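Local coordinates for protein flavin adenine dinucleotide synthase (Saccharomyces cerevisiae, PDB 2WSI) that catalyses the transfer of the adenylyl group of ATP to flavin mononucleotide, forming the coenzyme FAD and releasing diphosphate, at residues 109-114 against 226-231; 113-118 against 270-275; 205-210 against 245-250. All blocks are in the same frame, centred on the assembly; numbering follows the deposited sequence.

Contact 1: residues 109-114 against 226-231; sequences QEETFP and GINNSL
Ile227 joins segment 226-231 to Glu111 through its backbone and to Phe113 through its side chain. Its N donates to Glu111 O at 2.7 Å with an N-H...O angle of 155°, and the donor lies in the plane of that carbonyl. Gly226 CA also comes within 3.2 Å of Glu111 O, so the two backbones are pressed close together.

Followed outward, the Ile227 side chain stays beside the same carbonyl. Ile227 CB lies 3.6 Å from Glu111 O. Placing Ile227 CG1 on the side of its own backbone N (chi1 -81°) carries it to Phe113 CD1, at 3.8 Å. The terminal Ile227 CD1 ends 3.9 Å from Thr112 O, and the CG2 branch turns instead toward Glu111 OE1. At the root of the side chain, Ile227 CA sits over one face of the Phe113 ring, 4.1 Å from the centroid and 25° off the normal, a CH-pi contact displaced toward the rim. Ser230 OG reaches the ring edge, 3.4 Å from Phe113 CE2, while donating to Gly226 O. That oxygen takes a second bond from Asn229 N on the opposite face of its plane, so two donors hold that carbonyl within the turn 226-229. Glu111 CG packs on Asn228 OD1, with the two side chains crossing at about a right angle.

Phe221 meets the same phenyl ring, and Arg279 touches Ile227. The type I turn Gln109-Thr112 brings the Thr112 side chain to about 6 Å from bound FAD between nearest atoms; such a loop between strand 102-106 and helix 114-126 belongs to the nucleotide-binding alpha/beta domain of the PAPS reductase family.

Contact 2: residues 113-118 against 270-275; sequences FPTLEN and SPISVV
Two helix N-termini meet here: Thr115, in the first turn of helix 114-126, accepts a hydrogen bond from the backbone of Ser273, the N-cap residue of helix 274-279. The Ser273 N to Thr115 OG1 distance is 3.0 Å and the N-H...O angle is 171°, nearly straight. Thr115 presents its hydroxyl because OG1 lies opposite its own carbonyl carbon (chi1 -64°). The same OG1 is hydrogen-bonded to Asp276 in the first turn of helix 274-279, so one hydroxyl ties together the N-cap residue and a side chain of that turn.

The methyl branch, anti to the backbone N, puts Thr115 CG2 3.5 Å from Pro271 O, while Ile272 CG2 packs 3.6 Å from Thr115 OG1. Pro114 CB packs 3.8 Å from Ser273 OG.

Beyond these direct contacts, three waters bridge the segments, which fits the position of the contact at the surface. One water donates to Thr115 O and Pro271 O and accepts from Ser270 OG, which also bonds to Gly215. A second accepts from Asn118 ND2 and donates to Pro271 O, so that carbonyl oxygen receives two waters. The third links Asn118 to the hydroxyl of Ser273, lying 3.1 Å from Asn118 ND2 and 2.8 Å from Ser273 OG.

Contact 3: residues 205-210 against 245-250; sequences FLLYSN and LHFEWE
Phe247, the N-cap residue of helix 248-252, meets Leu207 where the C-terminal turn of helix 199-209 packs on the start of that helix, a buried contact away from the FAD site. Phe247 CB lies 3.6 Å from Leu207 CD1, and the same methyl is 4.0 Å from Phe247 CG, so the leucine tip presses on the root of the aromatic side chain. The two side chains cross at about a right angle. His246 CB rests over the centre of one face of the Phe247 ring, and the ring of Trp203 meets it from outside the two segments.

Two residues on, Trp249 reaches Tyr208 through the benzene part of its indole, CZ3 lying 3.8 Å from Tyr208 CE1. Both carry CG opposite their backbone N (chi1 -174° in Trp249 and -175° in Tyr208), and the two side chains run alongside each other, pointing the same way. Tyr17 meets the Tyr208 ring edge-to-face.

Glu250 closes the segment with its backbone and CB rather than its carboxylate. Glu250 O is 3.8 Å from Tyr208 CA, and Glu250 CB is 4.2 Å from Tyr208 CB. A bend at chi2 (94°) turns the acid away from Tyr208; OE2 lies in the Phe247 ring plane, at its edge. Glu250 also touches Ile26 and Ile27 of helix 25-45.

With no direct hydrogen bond between the segments, van der Waals packing joins these helix ends. The buried polar tips of Tyr208 and Glu250 find partners outside the two segments, Ser16 and Ser204, and the Ser204 bond together with the aromatic edge would probably help the carboxylate tolerate burial.

In the fold
Contacts 1 and 2 share Phe113 and Pro114 and lie 11 Å apart between centres. They touch directly where Thr112 CG2 meets Glu117 CG at 3.5 Å. From this common start at helix 114-126, contact 1 reaches forward to residues 226-231, in the loop between helices 215-218 and 248-252, and contact 2 to the start of helix 274-279. Contact 3 stands apart, 27 Å from contact 1 and 23 Å from contact 2 between centres; its segments alternate with those of contact 1 and both fall between those of contact 2. Together they bind the loops and short helices of the later chain to helices 114-126 and 199-209 at two separated places, with contact 1 bordering the FAD site.

Contact 1: residues 109-114 against 226-231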
loop_
_atom_site.group_PDB
_atom_site.type_symbol
_atom_site.label_atom_id
_atom_site.label_comp_id
_atom_site.label_asym_id
_atom_site.label_seq_id
_atom_site.Cartn_x
_atom_site.Cartn_y
_atom_site.Cartn_z
ATOM N N GLN A 109 8.642 -3.526 14.661
ATOM C CA GLN A 109 8.731 -4.658 15.581
ATOM C C GLN A 109 10.108 -5.318 15.490
ATOM O O GLN A 109 10.871 -5.036 14.572
ATOM C CB GLN A 109 7.601 -5.637 15.275
ATOM C CG GLN A 109 6.257 -4.907 15.107
ATOM C CD GLN A 109 5.110 -5.829 14.694
ATOM O OE1 GLN A 109 4.972 -6.191 13.523
ATOM N NE2 GLN A 109 4.279 -6.201 15.659
ATOM N N GLU A 110 10.439 -6.187 16.445
ATOM C CA GLU A 110 11.769 -6.800 16.457
ATOM C C GLU A 110 11.963 -7.670 15.227
ATOM O O GLU A 110 13.071 -7.763 14.694
ATOM C CB GLU A 110 12.013 -7.631 17.726
ATOM C CG GLU A 110 12.609 -6.842 18.897
ATOM C CD GLU A 110 14.087 -6.482 18.706
ATOM O OE1 GLU A 110 14.764 -7.067 17.824
ATOM O OE2 GLU A 110 14.573 -5.607 19.457
ATOM N N GLU A 111 10.887 -8.293 14.762
ATOM C CA GLU A 111 10.988 -9.193 13.615
ATOM C C GLU A 111 10.794 -8.496 12.264
ATOM O O GLU A 111 10.663 -9.152 11.240
ATOM C CB GLU A 111 9.989 -10.344 13.775
ATOM C CG GLU A 111 10.290 -11.188 15.011
ATOM C CD GLU A 111 11.727 -11.691 15.026
ATOM O OE1 GLU A 111 12.163 -12.304 14.025
ATOM O OE2 GLU A 111 12.426 -11.468 16.035
ATOM N N THR A 112 10.796 -7.169 12.253
ATOM C CA THR A 112 10.578 -6.425 11.003
ATOM C C THR A 112 11.801 -6.554 10.093
ATOM O O THR A 112 12.925 -6.392 10.542
ATOM C CB THR A 112 10.258 -4.931 11.323
ATOM O OG1 THR A 112 9.053 -4.880 12.091
ATOM C CG2 THR A 112 10.087 -4.096 10.063
ATOM N N PHE A 113 11.606 -6.885 8.821
ATOM C CA PHE A 113 12.753 -6.962 7.895
ATOM C C PHE A 113 13.428 -5.613 7.778
ATOM O O PHE A 113 12.755 -4.636 7.539
ATOM C CB PHE A 113 12.317 -7.322 6.480
ATOM C CG PHE A 113 11.886 -8.742 6.313
ATOM C CD1 PHE A 113 12.835 -9.736 6.083
ATOM C CD2 PHE A 113 10.534 -9.078 6.333
ATOM C CE1 PHE A 113 12.454 -11.063 5.919
ATOM C CE2 PHE A 113 10.130 -10.408 6.165
ATOM C CZ PHE A 113 11.096 -11.399 5.948
ATOM N N PRO A 114 14.768 -5.566 7.872
ATOM C CA PRO A 114 15.504 -4.306 7.639
ATOM C C PRO A 114 15.254 -3.713 6.249
ATOM O O PRO A 114 15.237 -2.507 6.088
ATOM C CB PRO A 114 16.975 -4.711 7.762
ATOM C CG PRO A 114 16.987 -6.059 8.411
ATOM C CD PRO A 114 15.648 -6.694 8.231
ATOM N N GLY A 226 6.944 -10.819 9.177
ATOM C CA GLY A 226 8.215 -10.610 9.842
ATOM C C GLY A 226 9.237 -11.647 9.428
ATOM O O GLY A 226 8.937 -12.583 8.680
ATOM N N ILE A 227 10.451 -11.490 9.938
ATOM C CA ILE A 227 11.576 -12.312 9.524
ATOM C C ILE A 227 11.268 -13.791 9.760
ATOM O O ILE A 227 11.731 -14.667 9.030
ATOM C CB ILE A 227 12.840 -11.930 10.320
ATOM C CG1 ILE A 227 13.494 -10.688 9.716
ATOM C CG2 ILE A 227 13.833 -13.079 10.331
ATOM C CD1 ILE A 227 14.413 -9.955 10.667
ATOM N N ASN A 228 10.467 -14.057 10.780
ATOM C CA ASN A 228 10.243 -15.427 11.202
ATOM C C ASN A 228 8.938 -16.031 10.697
ATOM O O ASN A 228 8.756 -17.243 10.788
ATOM C CB ASN A 228 10.287 -15.516 12.727
ATOM C CG ASN A 228 9.235 -14.650 13.392
ATOM O OD1 ASN A 228 8.852 -13.599 12.872
ATOM N ND2 ASN A 228 8.771 -15.082 14.556
ATOM N N ASN A 229 8.027 -15.209 10.177
ATOM C CA ASN A 229 6.715 -15.712 9.784
ATOM C C ASN A 229 6.363 -15.505 8.305
ATOM O O ASN A 229 5.183 -15.606 7.929
ATOM C CB ASN A 229 5.625 -15.117 10.690
ATOM C CG ASN A 229 5.402 -13.629 10.462
ATOM O OD1 ASN A 229 5.383 -13.155 9.327
ATOM N ND2 ASN A 229 5.199 -12.890 11.548
ATOM N N SER A 230 7.365 -15.219 7.469
ATOM C CA SER A 230 7.106 -15.019 6.036
ATOM C C SER A 230 8.323 -15.296 5.156
ATOM O O SER A 230 9.450 -14.966 5.502
ATOM C CB SER A 230 6.565 -13.610 5.769
ATOM O OG SER A 230 7.558 -12.628 6.000
ATOM N N LEU A 231 8.068 -15.907 4.002
ATOM C CA LEU A 231 9.110 -16.315 3.062
ATOM C C LEU A 231 8.645 -16.019 1.669
ATOM O O LEU A 231 7.480 -15.715 1.464
ATOM C CB LEU A 231 9.315 -17.826 3.109
ATOM C CG LEU A 231 9.228 -18.503 4.464
ATOM C CD1 LEU A 231 9.054 -20.013 4.280
ATOM C CD2 LEU A 231 10.485 -18.171 5.224
#

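Contact 2: residues 113-118 against 270-275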
loop_
_atom_site.group_PDB
_atom_site.type_symbol
_atom_site.label_atom_id
_atom_site.label_comp_id
_atom_site.label_asym_id
_atom_site.label_seq_id
_atom_site.Cartn_x
_atom_site.Cartn_y
_atom_site.Cartn_z
ATOM N N PHE A 113 11.606 -6.885 8.821
ATOM C CA PHE A 113 12.753 -6.962 7.895
ATOM C C PHE A 113 13.428 -5.613 7.778
ATOM O O PHE A 113 12.755 -4.636 7.539
ATOM C CB PHE A 113 12.317 -7.322 6.480
ATOM C CG PHE A 113 11.886 -8.742 6.313
ATOM C CD1 PHE A 113 12.835 -9.736 6.083
ATOM C CD2 PHE A 113 10.534 -9.078 6.333
ATOM C CE1 PHE A 113 12.454 -11.063 5.919
ATOM C CE2 PHE A 113 10.130 -10.408 6.165
ATOM C CZ PHE A 113 11.096 -11.399 5.948
ATOM N N PRO A 114 14.768 -5.566 7.872
ATOM C CA PRO A 114 15.504 -4.306 7.639
ATOM C C PRO A 114 15.254 -3.713 6.249
ATOM O O PRO A 114 15.237 -2.507 6.088
ATOM C CB PRO A 114 16.975 -4.711 7.762
ATOM C CG PRO A 114 16.987 -6.059 8.411
ATOM C CD PRO A 114 15.648 -6.694 8.231
ATOM N N THR A 115 15.075 -4.562 5.248
ATOM C CA THR A 115 14.808 -4.087 3.904
ATOM C C THR A 115 13.520 -3.255 3.893
ATOM O O THR A 115 13.424 -2.261 3.172
ATOM C CB THR A 115 14.634 -5.271 2.918
ATOM O OG1 THR A 115 15.870 -6.009 2.814
ATOM C CG2 THR A 115 14.232 -4.749 1.541
ATOM N N LEU A 116 12.536 -3.698 4.678
ATOM C CA LEU A 116 11.224 -3.043 4.745
ATOM C C LEU A 116 11.341 -1.762 5.570
ATOM O O LEU A 116 10.813 -0.738 5.193
ATOM C CB LEU A 116 10.176 -3.972 5.380
ATOM C CG LEU A 116 8.779 -3.347 5.406
ATOM C CD1 LEU A 116 8.188 -3.346 4.006
ATOM C CD2 LEU A 116 7.852 -4.030 6.392
ATOM N N GLU A 117 12.020 -1.831 6.703
ATOM C CA GLU A 117 12.266 -0.620 7.497
ATOM C C GLU A 117 12.908 0.461 6.635
ATOM O O GLU A 117 12.502 1.631 6.659
ATOM C CB GLU A 117 13.188 -0.927 8.687
ATOM C CG GLU A 117 12.482 -1.555 9.888
ATOM C CD GLU A 117 13.457 -2.202 10.879
ATOM O OE1 GLU A 117 14.647 -2.358 10.504
ATOM O OE2 GLU A 117 13.037 -2.569 12.016
ATOM N N ASN A 118 13.902 0.077 5.857
ATOM C CA ASN A 118 14.592 1.045 5.001
ATOM C C ASN A 118 13.653 1.635 3.941
ATOM O O ASN A 118 13.686 2.828 3.663
ATOM C CB ASN A 118 15.814 0.419 4.332
ATOM C CG ASN A 118 16.982 0.239 5.295
ATOM O OD1 ASN A 118 17.087 0.939 6.293
ATOM N ND2 ASN A 118 17.850 -0.710 5.001
ATOM N N SER A 270 13.166 -1.564 -4.522
ATOM C CA SER A 270 14.066 -0.957 -3.540
ATOM C C SER A 270 15.189 -1.930 -3.191
ATOM O O SER A 270 15.045 -3.135 -3.362
ATOM C CB SER A 270 13.298 -0.538 -2.272
ATOM O OG SER A 270 12.976 -1.669 -1.438
ATOM N N PRO A 271 16.302 -1.403 -2.670
ATOM C CA PRO A 271 17.488 -2.223 -2.351
ATOM C C PRO A 271 17.276 -3.205 -1.187
ATOM O O PRO A 271 16.662 -2.859 -0.190
ATOM C CB PRO A 271 18.565 -1.178 -1.970
ATOM C CG PRO A 271 18.083 0.129 -2.465
ATOM C CD PRO A 271 16.585 0.050 -2.682
ATOM N N ILE A 272 17.788 -4.420 -1.321
ATOM C CA ILE A 272 17.759 -5.408 -0.247
ATOM C C ILE A 272 18.898 -5.142 0.725
ATOM O O ILE A 272 20.033 -4.962 0.309
ATOM C CB ILE A 272 18.005 -6.838 -0.777
ATOM C CG1 ILE A 272 17.096 -7.154 -1.964
ATOM C CG2 ILE A 272 17.776 -7.860 0.341
ATOM C CD1 ILE A 272 15.650 -6.887 -1.696
ATOM N N SER A 273 18.604 -5.128 2.013
ATOM C CA SER A 273 19.636 -4.830 3.005
ATOM C C SER A 273 20.608 -6.012 3.018
ATOM O O SER A 273 20.204 -7.145 2.712
ATOM C CB SER A 273 19.003 -4.634 4.378
ATOM O OG SER A 273 19.995 -4.548 5.388
ATOM N N VAL A 274 21.877 -5.771 3.348
ATOM C CA VAL A 274 22.843 -6.873 3.312
ATOM C C VAL A 274 22.372 -7.975 4.242
ATOM O O VAL A 274 22.361 -9.142 3.847
ATOM C CB VAL A 274 24.327 -6.455 3.598
ATOM C CG1 VAL A 274 24.800 -5.446 2.560
ATOM C CG2 VAL A 274 24.501 -5.886 4.984
ATOM N N VAL A 275 21.921 -7.625 5.445
ATOM C CA VAL A 275 21.450 -8.670 6.356
ATOM C C VAL A 275 20.382 -9.538 5.681
ATOM O O VAL A 275 20.394 -10.768 5.797
ATOM C CB VAL A 275 20.957 -8.110 7.721
ATOM C CG1 VAL A 275 19.737 -7.257 7.556
ATOM C CG2 VAL A 275 20.643 -9.245 8.674
HETATM O O HOH W 1 14.522 -1.299 0.796
HETATM O O HOH W 2 17.697 -1.876 2.216
HETATM O O HOH W 3 20.416 -1.859 6.211
#

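Contact 3: residues 205-210 against 245-250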
loop_
_atom_site.group_PDB
_atom_site.type_symbol
_atom_site.label_atom_id
_atom_site.label_comp_id
_atom_site.label_asym_id
_atom_site.label_seq_id
_atom_site.Cartn_x
_atom_site.Cartn_y
_atom_site.Cartn_z
ATOM N N PHE A 205 -1.877 -1.887 -10.919
ATOM C CA PHE A 205 -1.731 -0.466 -10.592
ATOM C C PHE A 205 -0.314 -0.131 -10.106
ATOM O O PHE A 205 0.292 0.853 -10.533
ATOM C CB PHE A 205 -2.777 -0.041 -9.553
ATOM C CG PHE A 205 -2.750 1.433 -9.258
ATOM C CD1 PHE A 205 -3.253 2.343 -10.172
ATOM C CD2 PHE A 205 -2.165 1.914 -8.088
ATOM C CE1 PHE A 205 -3.226 3.706 -9.923
ATOM C CE2 PHE A 205 -2.132 3.275 -7.825
ATOM C CZ PHE A 205 -2.673 4.179 -8.747
ATOM N N LEU A 206 0.243 -0.956 -9.230
ATOM C CA LEU A 206 1.532 -0.608 -8.618
ATOM C C LEU A 206 2.660 -0.660 -9.665
ATOM O O LEU A 206 3.519 0.195 -9.685
ATOM C CB LEU A 206 1.802 -1.511 -7.410
ATOM C CG LEU A 206 3.016 -1.167 -6.543
ATOM C CD1 LEU A 206 2.912 0.296 -6.079
ATOM C CD2 LEU A 206 3.106 -2.126 -5.377
ATOM N N LEU A 207 2.616 -1.626 -10.587
ATOM C CA LEU A 207 3.614 -1.695 -11.653
ATOM C C LEU A 207 3.429 -0.560 -12.642
ATOM O O LEU A 207 4.405 0.067 -13.054
ATOM C CB LEU A 207 3.538 -3.041 -12.400
ATOM C CG LEU A 207 4.066 -4.224 -11.600
ATOM C CD1 LEU A 207 3.764 -5.572 -12.317
ATOM C CD2 LEU A 207 5.572 -4.061 -11.304
ATOM N N TYR A 208 2.183 -0.291 -13.041
ATOM C CA TYR A 208 1.929 0.887 -13.878
ATOM C C TYR A 208 2.443 2.205 -13.284
ATOM O O TYR A 208 2.878 3.094 -14.039
ATOM C CB TYR A 208 0.450 1.065 -14.190
ATOM C CG TYR A 208 0.239 2.237 -15.157
ATOM C CD1 TYR A 208 0.516 2.086 -16.513
ATOM C CD2 TYR A 208 -0.206 3.480 -14.709
ATOM C CE1 TYR A 208 0.349 3.143 -17.418
ATOM C CE2 TYR A 208 -0.380 4.568 -15.613
ATOM C CZ TYR A 208 -0.102 4.365 -16.969
ATOM O OH TYR A 208 -0.258 5.362 -17.897
ATOM N N SER A 209 2.398 2.347 -11.959
ATOM C CA SER A 209 2.746 3.639 -11.334
ATOM C C SER A 209 4.213 3.986 -11.537
ATOM O O SER A 209 4.603 5.165 -11.453
ATOM C CB SER A 209 2.463 3.656 -9.827
ATOM O OG SER A 209 3.385 2.850 -9.102
ATOM N N ASN A 210 5.012 2.937 -11.723
ATOM C CA ASN A 210 6.474 3.022 -11.781
ATOM C C ASN A 210 7.089 3.505 -10.484
ATOM O O ASN A 210 8.283 3.785 -10.444
ATOM C CB ASN A 210 6.966 3.931 -12.922
ATOM C CG ASN A 210 8.387 3.576 -13.371
ATOM O OD1 ASN A 210 8.793 2.411 -13.325
ATOM N ND2 ASN A 210 9.154 4.583 -13.776
ATOM N N LEU A 245 3.545 -13.997 -17.169
ATOM C CA LEU A 245 3.458 -12.610 -16.720
ATOM C C LEU A 245 2.179 -12.004 -17.264
ATOM O O LEU A 245 1.912 -12.063 -18.471
ATOM C CB LEU A 245 4.658 -11.803 -17.188
ATOM C CG LEU A 245 4.698 -10.326 -16.788
ATOM C CD1 LEU A 245 4.711 -10.161 -15.258
ATOM C CD2 LEU A 245 5.915 -9.676 -17.398
ATOM N N HIS A 246 1.373 -11.434 -16.376
ATOM C CA HIS A 246 0.094 -10.865 -16.792
ATOM C C HIS A 246 0.111 -9.353 -16.869
ATOM O O HIS A 246 -0.911 -8.752 -17.213
ATOM C CB HIS A 246 -1.006 -11.267 -15.831
ATOM C CG HIS A 246 -1.320 -12.720 -15.871
ATOM N ND1 HIS A 246 -1.973 -13.303 -16.935
ATOM C CD2 HIS A 246 -1.052 -13.717 -14.996
ATOM C CE1 HIS A 246 -2.099 -14.600 -16.708
ATOM N NE2 HIS A 246 -1.552 -14.876 -15.537
ATOM N N PHE A 247 1.246 -8.744 -16.542
ATOM C CA PHE A 247 1.311 -7.280 -16.397
ATOM C C PHE A 247 2.340 -6.662 -17.324
ATOM O O PHE A 247 2.810 -5.541 -17.113
ATOM C CB PHE A 247 1.616 -6.904 -14.939
ATOM C CG PHE A 247 0.684 -7.562 -13.960
ATOM C CD1 PHE A 247 -0.630 -7.150 -13.868
ATOM C CD2 PHE A 247 1.114 -8.648 -13.181
ATOM C CE1 PHE A 247 -1.514 -7.787 -12.998
ATOM C CE2 PHE A 247 0.240 -9.283 -12.286
ATOM C CZ PHE A 247 -1.084 -8.847 -12.208
ATOM N N GLU A 248 2.669 -7.379 -18.390
ATOM C CA GLU A 248 3.667 -6.869 -19.321
ATOM C C GLU A 248 3.318 -5.456 -19.863
ATOM O O GLU A 248 4.202 -4.617 -19.975
ATOM C CB GLU A 248 3.856 -7.884 -20.463
ATOM C CG GLU A 248 4.723 -7.393 -21.608
ATOM C CD GLU A 248 6.202 -7.374 -21.268
ATOM O OE1 GLU A 248 6.550 -7.498 -20.070
ATOM O OE2 GLU A 248 7.021 -7.221 -22.205
ATOM N N TRP A 249 2.055 -5.196 -20.212
ATOM C CA TRP A 249 1.675 -3.890 -20.796
ATOM C C TRP A 249 1.910 -2.768 -19.779
ATOM O O TRP A 249 2.487 -1.721 -20.093
ATOM C CB TRP A 249 0.205 -3.880 -21.248
ATOM C CG TRP A 249 -0.173 -2.616 -21.984
ATOM C CD1 TRP A 249 -0.261 -2.448 -23.342
ATOM C CD2 TRP A 249 -0.487 -1.333 -21.403
ATOM N NE1 TRP A 249 -0.611 -1.149 -23.637
ATOM C CE2 TRP A 249 -0.756 -0.444 -22.471
ATOM C CE3 TRP A 249 -0.558 -0.851 -20.088
ATOM C CZ2 TRP A 249 -1.103 0.900 -22.263
ATOM C CZ3 TRP A 249 -0.911 0.483 -19.882
ATOM C CH2 TRP A 249 -1.176 1.344 -20.971
ATOM N N GLU A 250 1.480 -3.010 -18.546
ATOM C CA GLU A 250 1.620 -2.017 -17.484
ATOM C C GLU A 250 3.083 -1.718 -17.243
ATOM O O GLU A 250 3.456 -0.573 -17.017
ATOM C CB GLU A 250 1.010 -2.533 -16.192
ATOM C CG GLU A 250 -0.492 -2.650 -16.211
ATOM C CD GLU A 250 -0.985 -4.031 -16.591
ATOM O OE1 GLU A 250 -0.321 -4.706 -17.429
ATOM O OE2 GLU A 250 -2.042 -4.433 -16.054
#